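Local coordinates for protein putative sarcosine dimethylglycine methyltransferase (Galdieria sulphuraria, PDB 2O57) that probably transfers methyl groups from S-adenosylmethionine to sarcosine and dimethylglycine, at residues Y26-D31 and P262-N267; Y36-G41 and S253-S258; C110-I113 and Q117-R120; S156-L161 and L284-M289; K168-C173 and G215-L220. All coordinates share one frame; numbering follows the deposited sequence.

How the interactions relate
The five contacts divide between the seven-stranded sheet of a Rossmann-like methyltransferase and the helices beside it. Interactions 1 and 2 share helix 27-40, lie about 12 Å apart between centres and touch through Gln265 and Ser253; they tie the N-terminal part of the chain to helices near its C-terminal end, interaction 2 nested inside interaction 1. Interaction 3 is nested inside both, within one beta-alpha-beta unit, and Arg120 packs on Phe37 of interaction 2. Interaction 5 is nested inside interaction 4, whose segments alternate with those of 1 and 2; their centres are about 13 Å apart. The centres of interactions 2 and 5 are about 35 Å apart, so the contacts are spread over much of the subunit.

Interaction 1: Y26-D31 and P262-N267; sequences YYDDDD and PEFQAN
Asp31 lays its CB almost squarely over one face of the Phe264 ring, 3.5 Å from the ring centroid and 8° off the normal, a CH-pi contact that forms the tight part of this meeting of two helices. The ring reaches it because the phenyl group of Phe264 is swung away from its own amide N (chi1 163°), which sends it out from helix 262-280 toward helix 27-40. Backbone atoms take part as well. CZ of Phe264 lies 3.4 Å from the carbonyl carbon of Asp31, and CE1 of Phe264 comes within 3.3 Å of Asp28 O at an oblique angle, so the outer end of the ring rests against a turn of the facing helix.

The two segments cross nearly at right angles, with their axes 10.6 Å apart at closest approach and a signed crossing angle of -91°. This is a helix-helix contact in which one buried aromatic ring spans the gap, and it brings a helix from the start of the chain against the long helix that leads into strand 284-293 of the central sheet.

On the more solvent-accessible side the packing is looser. The carboxylate of Asp28 runs alongside the phenyl ring in the opposite sense and comes near the amide of Asn267, but it is modelled in two conformations, so these approaches are doubtful. OD1 of Asn267 is hydrogen-bonded to Arg270 on its own helix, while the carboxylate of Asp31 has a long, weak ion pair with Arg34.

Interaction 2: Y36-G41 and S253-S258; sequences YFHVWG and SSEIAS
His38 reaches from helix 27-40 to the short, weakly bonded helix 253-256 and gives its NE2 proton to OE2 of Glu255. From CB, which points toward the other segment, CG continues trans to the main-chain nitrogen (chi1 172°) and lies 4.1 Å from the CG2 methyl of Ile256. The next atom, CD2, comes closer to that methyl, at 3.6 Å, in an oblique approach to the ring. At the tip, NE2 and OE2 are 2.5 Å apart, a short and nearly straight His-carboxylate hydrogen bond with an N-H...O angle of 167°. CE1, on the other side of NE2, also lies 3.5 Å from Glu255 OE2. The oxygen lies close to the plane of the imidazole and accepts through its anti lone pair, with ring and carboxylate planes 60° apart. OE2 is shared with Arg252 in a salt bridge, which probably helps to hold the carboxylate in position. A leucine in place of His38 would probably leave Glu255 OE2 without its imidazole donor, the salt bridge to Arg252 remaining. Behind the bond, Ile256 packs on Leu249 of helix 235-251 and on Gln265 of helix 262-280, while Phe259 meets the His38 ring, so the contact joins helix 27-40 to the bend between those two long helices.

Interaction 3: C110-I113 and Q117-R120; sequences CLNI and QNKR
Asn112, the last residue of strand 107-112, is held by Gln117 and Asn118 on the first turn of helix 115-128, inside a beta-alpha-beta unit of the Rossmann-like methyltransferase fold. The contact is mostly polar and largely buried.

Side-chain amides make two of the three hydrogen bonds. ND2 of Asn112 donates to OE1 of Gln117 over 2.8 Å, almost straight at 176°, with the donor in the carbonyl plane on a lone pair. The two amide groups are nearly coplanar. The same nitrogen also donates to OD1 of Asn118 at 3.2 Å; here the bond is bent, at 140°, and the donor lies above the carbonyl plane. With two acceptors for ND2, the rotation of the Asn112 amide is well defined. Its first torsion turns the amide group away from the residue's own N, so that it faces the helix. The other end of that amide, OD1, accepts from the backbone N of Gly92, in the glycine-rich loop whose sequence fits a Rossmann-type pattern and which probably lies near the cofactor site.

A side chain-to-backbone bond completes the set, binding the helix to the main chain of the strand end. Around it, Asn118 packs on Val136 and Tyr138 of the neighbouring strand. ND2 of Asn118 points its N-H at the backbone O of Asn112, 3.0 Å away and at 178°, from above the carbonyl plane.

Interaction 4: S156-L161 and L284-M289; sequences SQDAFL and LTWGGM
Extended away from its main-chain nitrogen (chi1 179°), Trp286 swings its indole from strand 284-293 toward Asp158, whose carboxylate stands beside its own backbone N (chi1 -57°) and is carried on a residue with positive phi just past strand 151-157. The two side chains meet nearly perpendicular to each other, through one pair of atoms.

NE1 of Trp286 donates to OD1 of Asp158 over 2.9 Å, with an N-H...O angle of 161°. The oxygen lies near the plane of the indole, at the edge of the five-membered ring, and is approached on its syn side, slightly out of the carboxylate plane. The carboxylate plane is turned nearly perpendicular to the ring whose N-H it accepts.

The carboxylate has two other partners. OD1 also forms a hydrogen bond with Thr186 OG1, on the strand lying between those of the two segments, and OD2 accepts from the backbone N of Val47. With three bonds on its two oxygens, the carboxylate is fixed in rotation, and the indole nitrogen, on a buried residue, has its acceptor.

Trp286 also packs on Val47 and on Ser237 and Leu238 of helix 235-251. The arrangement sits just past strand 151-157, at the C-terminal ends of the parallel strands in this mixed, Rossmann-like sheet, where methyltransferases of this fold usually bind cofactor and substrate.

Interaction 5: K168-C173 and G215-L220; sequences KVFQEC and GLYRSL
Phe170 drives the edge of its ring toward the face of Tyr217, an edge-to-face aromatic pair with centroids 5.3 Å apart and planes at 60°. CZ of Phe170 comes to 3.7 Å from Tyr217 CG, and the neighbouring CE2 stands over the tyrosine ring, displaced toward its rim. On the Phe170 ring itself, the backbone O of Tyr217 lies over one face, also toward the rim. The aliphatic partner is Leu220, one helical turn further on, whose CB approaches Phe170 CD2 obliquely at 3.8 Å; its CD1 touches the same ring carbon at 4.0 Å. Phe170 thus fits against two successive turns of helix 214-223, with its CB pointing toward that helix and CG opposite its own carbonyl carbon (chi1 -81°).

Beyond this apolar first shell, the phenol is held by a polar contact: Tyr217 OH is hydrogen-bonded to Asp187 OD2, which probably limits how far the tyrosine ring can tilt. A second edge-to-face pair joins Phe170 to Phe160, whose side chain also touches Tyr217. Replacing Phe170 with alanine would probably open a gap beside Tyr217 and Leu220 and remove the ring edge that meets the tyrosine face.

The contact holds helix 166-176 and helix 214-223 together against the sheet. Phe170 packs on Met183 and Tyr217 on Ile185 and Met189 of strand 181-190, Tyr217 also reaches Met289 of strand 284-293, and next to it Arg218 forms a salt bridge with Glu191 of the second subunit.

Interaction 1: Y26-D31 and P262-N267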
# COMPACT_ATOMS: atom_id res chain seq x y z
N TYR A 26 -25.51 18.87 -10.36
CA TYR A 26 -24.87 18.62 -9.06
C TYR A 26 -25.83 18.01 -8.03
O TYR A 26 -25.38 17.62 -6.94
CB TYR A 26 -24.19 19.91 -8.54
CG TYR A 26 -23.24 19.73 -7.35
CD1 TYR A 26 -21.91 19.36 -7.54
CD2 TYR A 26 -23.69 19.95 -6.03
CE1 TYR A 26 -21.04 19.21 -6.45
CE2 TYR A 26 -22.82 19.79 -4.93
CZ TYR A 26 -21.50 19.43 -5.14
OH TYR A 26 -20.63 19.28 -4.06
N TYR A 27 -27.13 17.90 -8.36
CA TYR A 27 -28.04 17.22 -7.44
C TYR A 27 -27.65 15.75 -7.28
O TYR A 27 -27.94 15.15 -6.27
CB TYR A 27 -29.52 17.37 -7.80
CG TYR A 27 -30.02 18.81 -7.75
CD1 TYR A 27 -29.58 19.69 -6.74
CD2 TYR A 27 -30.93 19.28 -8.69
CE1 TYR A 27 -30.01 21.02 -6.69
CE2 TYR A 27 -31.40 20.61 -8.65
CZ TYR A 27 -30.95 21.47 -7.65
OH TYR A 27 -31.39 22.77 -7.63
N ASP A 28 -27.00 15.17 -8.30
CA ASP A 28 -26.50 13.80 -8.16
C ASP A 28 -25.50 13.73 -7.01
O ASP A 28 -25.60 12.84 -6.17
CB ASP A 28 -25.88 13.29 -9.46
CG ASP A 28 -26.91 12.97 -10.52
OD1 ASP A 28 -27.56 11.89 -10.46
OD2 ASP A 28 -27.05 13.80 -11.43
N ASP A 29 -24.56 14.68 -6.94
CA ASP A 29 -23.57 14.75 -5.84
C ASP A 29 -24.28 15.05 -4.52
O ASP A 29 -23.98 14.44 -3.48
CB ASP A 29 -22.53 15.87 -6.10
CG ASP A 29 -21.49 15.51 -7.17
OD1 ASP A 29 -21.54 14.43 -7.78
OD2 ASP A 29 -20.60 16.34 -7.42
N ASP A 30 -25.22 16.00 -4.54
CA ASP A 30 -25.98 16.36 -3.33
C ASP A 30 -26.80 15.19 -2.80
O ASP A 30 -26.86 14.98 -1.58
CB ASP A 30 -26.96 17.52 -3.58
CG ASP A 30 -26.27 18.83 -3.84
OD1 ASP A 30 -25.15 19.06 -3.32
OD2 ASP A 30 -26.87 19.65 -4.56
N ASP A 31 -27.48 14.46 -3.68
CA ASP A 31 -28.33 13.36 -3.22
C ASP A 31 -27.51 12.14 -2.79
O ASP A 31 -27.91 11.41 -1.89
CB ASP A 31 -29.40 13.00 -4.25
CG ASP A 31 -30.54 14.07 -4.29
OD1 ASP A 31 -30.60 14.91 -3.37
OD2 ASP A 31 -31.32 14.09 -5.24
N PRO A 262 -36.41 7.77 -6.54
CA PRO A 262 -36.21 6.54 -7.32
C PRO A 262 -35.29 6.72 -8.54
O PRO A 262 -34.44 5.86 -8.77
CB PRO A 262 -37.64 6.11 -7.72
CG PRO A 262 -38.47 6.62 -6.59
CD PRO A 262 -37.84 7.96 -6.23
N GLU A 263 -35.43 7.81 -9.29
CA GLU A 263 -34.58 8.02 -10.45
C GLU A 263 -33.12 8.26 -10.04
O GLU A 263 -32.17 7.75 -10.69
CB GLU A 263 -35.08 9.17 -11.32
CG GLU A 263 -36.31 8.79 -12.16
CD GLU A 263 -36.85 9.93 -12.98
OE1 GLU A 263 -36.05 10.74 -13.50
OE2 GLU A 263 -38.09 9.97 -13.14
N PHE A 264 -32.94 9.01 -8.97
CA PHE A 264 -31.60 9.21 -8.45
C PHE A 264 -30.97 7.86 -8.07
O PHE A 264 -29.78 7.61 -8.36
CB PHE A 264 -31.57 10.15 -7.25
CG PHE A 264 -30.29 10.02 -6.48
CD1 PHE A 264 -29.12 10.59 -6.97
CD2 PHE A 264 -30.23 9.28 -5.31
CE1 PHE A 264 -27.91 10.45 -6.30
CE2 PHE A 264 -29.04 9.13 -4.63
CZ PHE A 264 -27.87 9.70 -5.13
N GLN A 265 -31.74 7.01 -7.40
CA GLN A 265 -31.23 5.73 -6.90
C GLN A 265 -30.77 4.86 -8.05
O GLN A 265 -29.70 4.25 -7.99
CB GLN A 265 -32.28 4.98 -6.08
CG GLN A 265 -32.56 5.63 -4.74
CD GLN A 265 -33.58 4.87 -3.92
OE1 GLN A 265 -33.53 3.64 -3.84
NE2 GLN A 265 -34.53 5.60 -3.32
N ALA A 266 -31.57 4.83 -9.10
CA ALA A 266 -31.24 4.03 -10.28
C ALA A 266 -29.93 4.53 -10.89
O ALA A 266 -29.07 3.71 -11.18
CB ALA A 266 -32.42 4.01 -11.28
N ASN A 267 -29.74 5.86 -11.02
CA ASN A 267 -28.51 6.47 -11.55
C ASN A 267 -27.30 6.19 -10.66
O ASN A 267 -26.20 5.91 -11.17
CB ASN A 267 -28.61 8.01 -11.67
CG ASN A 267 -29.59 8.46 -12.77
OD1 ASN A 267 -29.79 7.76 -13.75
ND2 ASN A 267 -30.18 9.65 -12.60

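Interaction 2: Y36-G41 and S253-S258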
# COMPACT_ATOMS: atom_id res chain seq x y z
N TYR A 36 -25.29 9.09 1.97
CA TYR A 36 -24.20 8.77 2.92
C TYR A 36 -24.44 9.40 4.29
O TYR A 36 -24.22 8.77 5.35
CB TYR A 36 -22.90 9.29 2.37
CG TYR A 36 -22.25 8.40 1.34
CD1 TYR A 36 -21.53 7.25 1.74
CD2 TYR A 36 -22.37 8.67 -0.02
CE1 TYR A 36 -20.90 6.44 0.80
CE2 TYR A 36 -21.76 7.85 -0.98
CZ TYR A 36 -21.02 6.75 -0.55
OH TYR A 36 -20.40 5.95 -1.49
N PHE A 37 -24.87 10.65 4.30
CA PHE A 37 -25.19 11.28 5.56
C PHE A 37 -26.32 10.53 6.29
O PHE A 37 -26.29 10.42 7.49
CB PHE A 37 -25.54 12.78 5.36
CG PHE A 37 -25.74 13.53 6.63
CD1 PHE A 37 -24.65 13.97 7.38
CD2 PHE A 37 -27.03 13.78 7.10
CE1 PHE A 37 -24.85 14.69 8.60
CE2 PHE A 37 -27.24 14.48 8.29
CZ PHE A 37 -26.14 14.93 9.05
N HIS A 38 -27.31 10.04 5.57
CA HIS A 38 -28.47 9.38 6.22
C HIS A 38 -27.98 8.17 7.02
O HIS A 38 -28.46 7.91 8.10
CB HIS A 38 -29.48 8.93 5.18
CG HIS A 38 -30.61 8.09 5.73
ND1 HIS A 38 -31.63 8.62 6.50
CD2 HIS A 38 -30.86 6.76 5.63
CE1 HIS A 38 -32.47 7.66 6.83
NE2 HIS A 38 -32.03 6.52 6.33
N VAL A 39 -27.03 7.43 6.46
CA VAL A 39 -26.60 6.18 7.10
C VAL A 39 -25.48 6.41 8.10
O VAL A 39 -25.52 5.89 9.21
CB VAL A 39 -26.24 5.08 6.03
CG1 VAL A 39 -25.82 3.74 6.71
CG2 VAL A 39 -27.42 4.86 5.02
N TRP A 40 -24.51 7.23 7.73
CA TRP A 40 -23.27 7.37 8.50
C TRP A 40 -23.05 8.77 9.11
O TRP A 40 -22.00 9.04 9.74
CB TRP A 40 -22.07 6.97 7.62
CG TRP A 40 -22.14 5.50 7.22
CD1 TRP A 40 -21.91 4.42 8.01
CD2 TRP A 40 -22.50 4.98 5.93
NE1 TRP A 40 -22.10 3.25 7.31
CE2 TRP A 40 -22.45 3.57 6.02
CE3 TRP A 40 -22.83 5.58 4.70
CZ2 TRP A 40 -22.74 2.75 4.92
CZ3 TRP A 40 -23.14 4.74 3.60
CH2 TRP A 40 -23.07 3.35 3.72
N GLY A 41 -24.03 9.68 8.93
CA GLY A 41 -23.99 10.98 9.61
C GLY A 41 -22.73 11.77 9.28
O GLY A 41 -22.20 11.76 8.14
N SER A 253 -33.56 1.66 0.20
CA SER A 253 -34.33 2.22 -0.91
C SER A 253 -35.62 2.93 -0.53
O SER A 253 -35.81 4.09 -0.89
CB SER A 253 -34.66 1.15 -1.96
OG SER A 253 -35.35 1.74 -3.06
N SER A 254 -36.53 2.24 0.15
CA SER A 254 -37.83 2.85 0.46
C SER A 254 -37.69 3.92 1.57
O SER A 254 -38.31 4.98 1.49
CB SER A 254 -38.86 1.76 0.80
OG SER A 254 -38.42 1.06 1.93
N GLU A 255 -36.82 3.65 2.54
CA GLU A 255 -36.55 4.54 3.66
C GLU A 255 -36.05 5.95 3.22
O GLU A 255 -36.34 6.96 3.85
CB GLU A 255 -35.53 3.81 4.53
CG GLU A 255 -35.00 4.48 5.75
CD GLU A 255 -33.91 3.64 6.39
OE1 GLU A 255 -34.09 2.41 6.48
OE2 GLU A 255 -32.87 4.20 6.80
N ILE A 256 -35.33 6.01 2.11
CA ILE A 256 -34.70 7.25 1.65
C ILE A 256 -35.41 7.89 0.44
O ILE A 256 -35.02 8.98 -0.03
CB ILE A 256 -33.21 6.98 1.25
CG1 ILE A 256 -33.15 6.05 0.02
CG2 ILE A 256 -32.41 6.44 2.45
CD1 ILE A 256 -31.74 5.75 -0.46
N ALA A 257 -36.46 7.24 -0.04
CA ALA A 257 -37.02 7.56 -1.38
C ALA A 257 -37.66 8.96 -1.47
O ALA A 257 -37.84 9.51 -2.58
CB ALA A 257 -38.03 6.55 -1.79
N SER A 258 -38.01 9.53 -0.32
CA SER A 258 -38.53 10.92 -0.33
C SER A 258 -37.45 11.96 -0.67
O SER A 258 -37.76 13.01 -1.25
CB SER A 258 -39.24 11.29 1.00
OG SER A 258 -38.32 11.33 2.08

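Interaction 3: C110-I113 and Q117-R120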
# COMPACT_ATOMS: atom_id res chain seq x y z
N CYS A 110 -9.61 22.58 7.52
CA CYS A 110 -10.38 21.85 6.52
C CYS A 110 -10.67 22.80 5.37
O CYS A 110 -11.06 23.97 5.60
CB CYS A 110 -11.70 21.33 7.13
SG CYS A 110 -11.52 20.14 8.43
N LEU A 111 -10.46 22.34 4.14
CA LEU A 111 -10.85 23.10 2.95
C LEU A 111 -11.88 22.29 2.21
O LEU A 111 -11.63 21.13 1.87
CB LEU A 111 -9.67 23.44 2.04
CG LEU A 111 -9.99 24.39 0.88
CD1 LEU A 111 -10.34 25.77 1.41
CD2 LEU A 111 -8.75 24.47 -0.03
N ASN A 112 -13.04 22.88 1.96
CA ASN A 112 -14.12 22.11 1.37
C ASN A 112 -15.01 23.05 0.56
O ASN A 112 -15.24 24.20 0.98
CB ASN A 112 -14.90 21.44 2.50
CG ASN A 112 -15.76 20.29 2.05
OD1 ASN A 112 -15.26 19.31 1.47
ND2 ASN A 112 -17.05 20.33 2.39
N ILE A 113 -15.51 22.55 -0.56
CA ILE A 113 -16.30 23.35 -1.49
C ILE A 113 -17.79 23.40 -1.14
O ILE A 113 -18.49 24.24 -1.66
CB ILE A 113 -16.09 22.90 -2.99
CG1 ILE A 113 -16.46 24.00 -3.99
CG2 ILE A 113 -16.84 21.58 -3.32
CD1 ILE A 113 -15.50 25.23 -4.01
N GLN A 117 -21.96 21.28 4.15
CA GLN A 117 -20.98 20.43 4.83
C GLN A 117 -20.07 21.22 5.78
O GLN A 117 -19.82 20.79 6.88
CB GLN A 117 -20.08 19.63 3.85
CG GLN A 117 -20.83 18.50 3.05
CD GLN A 117 -19.86 17.66 2.21
OE1 GLN A 117 -18.74 18.09 1.92
NE2 GLN A 117 -20.28 16.46 1.85
N ASN A 118 -19.55 22.36 5.32
CA ASN A 118 -18.71 23.20 6.16
C ASN A 118 -19.42 23.69 7.40
O ASN A 118 -18.85 23.72 8.50
CB ASN A 118 -18.21 24.41 5.37
CG ASN A 118 -17.26 24.01 4.27
OD1 ASN A 118 -16.72 22.89 4.27
ND2 ASN A 118 -17.06 24.91 3.29
N LYS A 119 -20.67 24.10 7.23
CA LYS A 119 -21.42 24.56 8.39
C LYS A 119 -21.64 23.43 9.41
O LYS A 119 -21.45 23.64 10.63
CB LYS A 119 -22.73 25.22 7.98
CG LYS A 119 -22.54 26.52 7.18
CD LYS A 119 -21.81 27.64 8.00
CE LYS A 119 -22.21 29.05 7.56
NZ LYS A 119 -21.67 29.53 6.22
N ARG A 120 -22.00 22.24 8.93
CA ARG A 120 -22.17 21.07 9.83
C ARG A 120 -20.89 20.69 10.51
O ARG A 120 -20.91 20.34 11.69
CB ARG A 120 -22.74 19.84 9.11
CG ARG A 120 -24.15 20.00 8.79
CD ARG A 120 -24.81 18.73 8.41
NE ARG A 120 -26.00 19.10 7.67
CZ ARG A 120 -26.52 18.42 6.66
NH1 ARG A 120 -25.96 17.30 6.24
NH2 ARG A 120 -27.61 18.90 6.06

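Interaction 4: S156-L161 and L284-M289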
# COMPACT_ATOMS: atom_id res chain seq x y z
N SER A 156 -5.75 14.04 2.17
CA SER A 156 -6.88 14.17 1.24
C SER A 156 -7.40 12.78 0.86
O SER A 156 -6.71 12.01 0.21
CB SER A 156 -6.43 14.94 -0.01
OG SER A 156 -7.53 15.17 -0.88
N GLN A 157 -8.63 12.48 1.23
CA GLN A 157 -9.21 11.16 0.96
C GLN A 157 -10.31 11.24 -0.09
O GLN A 157 -11.38 11.85 0.16
CB GLN A 157 -9.77 10.58 2.24
CG GLN A 157 -8.71 10.10 3.21
CD GLN A 157 -9.35 9.60 4.51
OE1 GLN A 157 -10.06 10.34 5.20
NE2 GLN A 157 -9.12 8.37 4.83
N ASP A 158 -10.00 10.69 -1.26
CA ASP A 158 -10.95 10.49 -2.38
C ASP A 158 -11.52 11.80 -2.92
O ASP A 158 -12.60 11.82 -3.48
CB ASP A 158 -12.10 9.54 -1.94
CG ASP A 158 -11.57 8.18 -1.46
OD1 ASP A 158 -10.37 7.87 -1.70
OD2 ASP A 158 -12.37 7.43 -0.87
N ALA A 159 -10.77 12.88 -2.76
CA ALA A 159 -11.24 14.20 -3.21
C ALA A 159 -10.71 14.62 -4.59
O ALA A 159 -11.35 15.42 -5.28
CB ALA A 159 -10.85 15.24 -2.18
N PHE A 160 -9.50 14.18 -4.94
CA PHE A 160 -8.83 14.64 -6.18
C PHE A 160 -9.57 14.11 -7.42
O PHE A 160 -9.52 14.73 -8.48
CB PHE A 160 -7.37 14.14 -6.23
CG PHE A 160 -6.37 14.92 -5.36
CD1 PHE A 160 -6.76 15.72 -4.26
CD2 PHE A 160 -5.01 14.84 -5.66
CE1 PHE A 160 -5.80 16.39 -3.48
CE2 PHE A 160 -4.06 15.50 -4.89
CZ PHE A 160 -4.46 16.29 -3.79
N LEU A 161 -10.28 12.99 -7.26
CA LEU A 161 -11.09 12.37 -8.33
C LEU A 161 -11.87 13.41 -9.15
O LEU A 161 -11.88 13.35 -10.39
CB LEU A 161 -12.06 11.30 -7.76
CG LEU A 161 -13.09 10.64 -8.71
CD1 LEU A 161 -12.38 9.84 -9.77
CD2 LEU A 161 -14.04 9.72 -7.97
N LEU A 284 -9.73 -0.20 -13.21
CA LEU A 284 -9.86 0.81 -12.16
C LEU A 284 -9.28 0.30 -10.86
O LEU A 284 -9.27 -0.90 -10.60
CB LEU A 284 -11.33 1.18 -11.95
CG LEU A 284 -12.10 1.64 -13.19
CD1 LEU A 284 -13.58 1.92 -12.79
CD2 LEU A 284 -11.50 2.89 -13.78
N THR A 285 -8.82 1.23 -10.04
CA THR A 285 -8.29 0.85 -8.72
C THR A 285 -8.53 1.92 -7.67
O THR A 285 -9.04 2.99 -7.98
CB THR A 285 -6.76 0.47 -8.80
OG1 THR A 285 -6.35 -0.09 -7.56
CG2 THR A 285 -5.85 1.68 -9.14
N TRP A 286 -8.21 1.63 -6.43
CA TRP A 286 -8.23 2.65 -5.39
C TRP A 286 -6.78 2.86 -5.01
O TRP A 286 -6.15 1.94 -4.51
CB TRP A 286 -9.08 2.22 -4.18
CG TRP A 286 -9.10 3.25 -3.05
CD1 TRP A 286 -9.48 4.58 -3.15
CD2 TRP A 286 -8.74 3.03 -1.70
NE1 TRP A 286 -9.33 5.19 -1.94
CE2 TRP A 286 -8.92 4.26 -1.02
CE3 TRP A 286 -8.31 1.91 -0.98
CZ2 TRP A 286 -8.66 4.41 0.35
CZ3 TRP A 286 -8.06 2.05 0.40
CH2 TRP A 286 -8.23 3.30 1.04
N GLY A 287 -6.28 4.06 -5.27
CA GLY A 287 -4.86 4.38 -5.11
C GLY A 287 -4.59 5.10 -3.82
O GLY A 287 -5.46 5.78 -3.29
N GLY A 288 -3.39 4.93 -3.29
CA GLY A 288 -2.97 5.67 -2.08
C GLY A 288 -1.53 6.10 -2.32
O GLY A 288 -0.76 5.34 -2.93
N MSE A 289 -1.15 7.29 -1.86
CA MSE A 289 0.22 7.77 -2.04
C MSE A 289 0.68 8.68 -0.92
O MSE A 289 -0.11 9.40 -0.34
CB MSE A 289 0.37 8.54 -3.35
CG MSE A 289 -0.40 7.94 -4.52
SE MSE A 289 -0.42 8.98 -6.14
CE MSE A 289 1.46 8.77 -6.72

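Interaction 5: K168-C173 and G215-L220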
# COMPACT_ATOMS: atom_id res chain seq x y z
N LYS A 168 -2.55 21.94 -11.46
CA LYS A 168 -2.76 23.06 -10.53
C LYS A 168 -2.98 22.61 -9.07
O LYS A 168 -2.42 23.23 -8.16
CB LYS A 168 -3.89 23.97 -11.03
CG LYS A 168 -4.09 25.24 -10.22
CD LYS A 168 -2.81 26.09 -10.13
CE LYS A 168 -3.15 27.41 -9.43
NZ LYS A 168 -1.93 28.21 -9.22
N VAL A 169 -3.73 21.52 -8.87
CA VAL A 169 -3.90 20.87 -7.54
C VAL A 169 -2.53 20.56 -6.92
O VAL A 169 -2.23 21.00 -5.81
CB VAL A 169 -4.73 19.56 -7.63
CG1 VAL A 169 -4.86 18.88 -6.24
CG2 VAL A 169 -6.12 19.85 -8.22
N PHE A 170 -1.70 19.85 -7.65
CA PHE A 170 -0.38 19.50 -7.12
C PHE A 170 0.52 20.74 -6.94
O PHE A 170 1.29 20.78 -6.00
CB PHE A 170 0.29 18.41 -7.98
CG PHE A 170 -0.19 17.02 -7.65
CD1 PHE A 170 0.35 16.31 -6.55
CD2 PHE A 170 -1.15 16.40 -8.45
CE1 PHE A 170 -0.12 15.03 -6.22
CE2 PHE A 170 -1.60 15.12 -8.16
CZ PHE A 170 -1.10 14.42 -7.04
N GLN A 171 0.38 21.76 -7.79
CA GLN A 171 1.17 22.99 -7.62
C GLN A 171 0.78 23.69 -6.28
O GLN A 171 1.64 24.22 -5.57
CB GLN A 171 0.97 23.96 -8.80
CG GLN A 171 1.73 23.53 -10.07
CD GLN A 171 1.39 24.37 -11.27
OE1 GLN A 171 0.30 24.92 -11.36
NE2 GLN A 171 2.33 24.47 -12.20
N GLU A 172 -0.52 23.76 -6.02
CA GLU A 172 -1.03 24.35 -4.78
C GLU A 172 -0.61 23.54 -3.57
O GLU A 172 -0.24 24.11 -2.55
CB GLU A 172 -2.56 24.51 -4.81
CG GLU A 172 -3.04 25.67 -5.69
CD GLU A 172 -2.59 26.99 -5.11
OE1 GLU A 172 -3.24 27.49 -4.17
OE2 GLU A 172 -1.55 27.51 -5.55
N CYS A 173 -0.69 22.21 -3.67
CA CYS A 173 -0.24 21.34 -2.56
C CYS A 173 1.22 21.62 -2.21
O CYS A 173 1.56 21.81 -1.02
CB CYS A 173 -0.46 19.85 -2.86
SG CYS A 173 -2.23 19.35 -2.86
N GLY A 215 0.66 6.72 -11.88
CA GLY A 215 1.75 7.22 -12.73
C GLY A 215 1.61 8.72 -12.99
O GLY A 215 2.60 9.47 -12.91
N LEU A 216 0.38 9.16 -13.28
CA LEU A 216 0.17 10.60 -13.53
C LEU A 216 0.44 11.45 -12.28
O LEU A 216 1.14 12.45 -12.34
CB LEU A 216 -1.25 10.89 -14.04
CG LEU A 216 -1.64 12.37 -14.23
CD1 LEU A 216 -0.79 13.14 -15.26
CD2 LEU A 216 -3.15 12.41 -14.63
N TYR A 217 -0.16 11.04 -11.16
CA TYR A 217 0.05 11.76 -9.90
C TYR A 217 1.54 11.85 -9.53
O TYR A 217 2.01 12.90 -9.07
CB TYR A 217 -0.76 11.11 -8.77
CG TYR A 217 -2.27 11.40 -8.86
CD1 TYR A 217 -2.82 12.04 -9.97
CD2 TYR A 217 -3.12 11.02 -7.84
CE1 TYR A 217 -4.22 12.30 -10.05
CE2 TYR A 217 -4.51 11.29 -7.89
CZ TYR A 217 -5.04 11.92 -9.01
OH TYR A 217 -6.43 12.16 -9.04
N ARG A 218 2.28 10.76 -9.72
CA ARG A 218 3.72 10.77 -9.42
C ARG A 218 4.47 11.80 -10.29
O ARG A 218 5.34 12.54 -9.80
CB ARG A 218 4.31 9.38 -9.62
CG ARG A 218 5.84 9.27 -9.40
CD ARG A 218 6.26 7.76 -9.36
NE ARG A 218 6.11 7.18 -10.70
CZ ARG A 218 6.47 5.96 -11.06
NH1 ARG A 218 7.02 5.12 -10.18
NH2 ARG A 218 6.29 5.57 -12.31
N SER A 219 4.12 11.82 -11.58
CA SER A 219 4.72 12.73 -12.56
C SER A 219 4.41 14.19 -12.22
O SER A 219 5.30 15.05 -12.21
CB SER A 219 4.19 12.42 -13.96
OG SER A 219 4.68 13.39 -14.87
N LEU A 220 3.14 14.48 -11.97
CA LEU A 220 2.71 15.84 -11.57
C LEU A 220 3.37 16.24 -10.26
O LEU A 220 3.91 17.34 -10.15
CB LEU A 220 1.18 15.93 -11.45
CG LEU A 220 0.36 15.74 -12.74
CD1 LEU A 220 -1.16 15.73 -12.40
CD2 LEU A 220 0.66 16.86 -13.75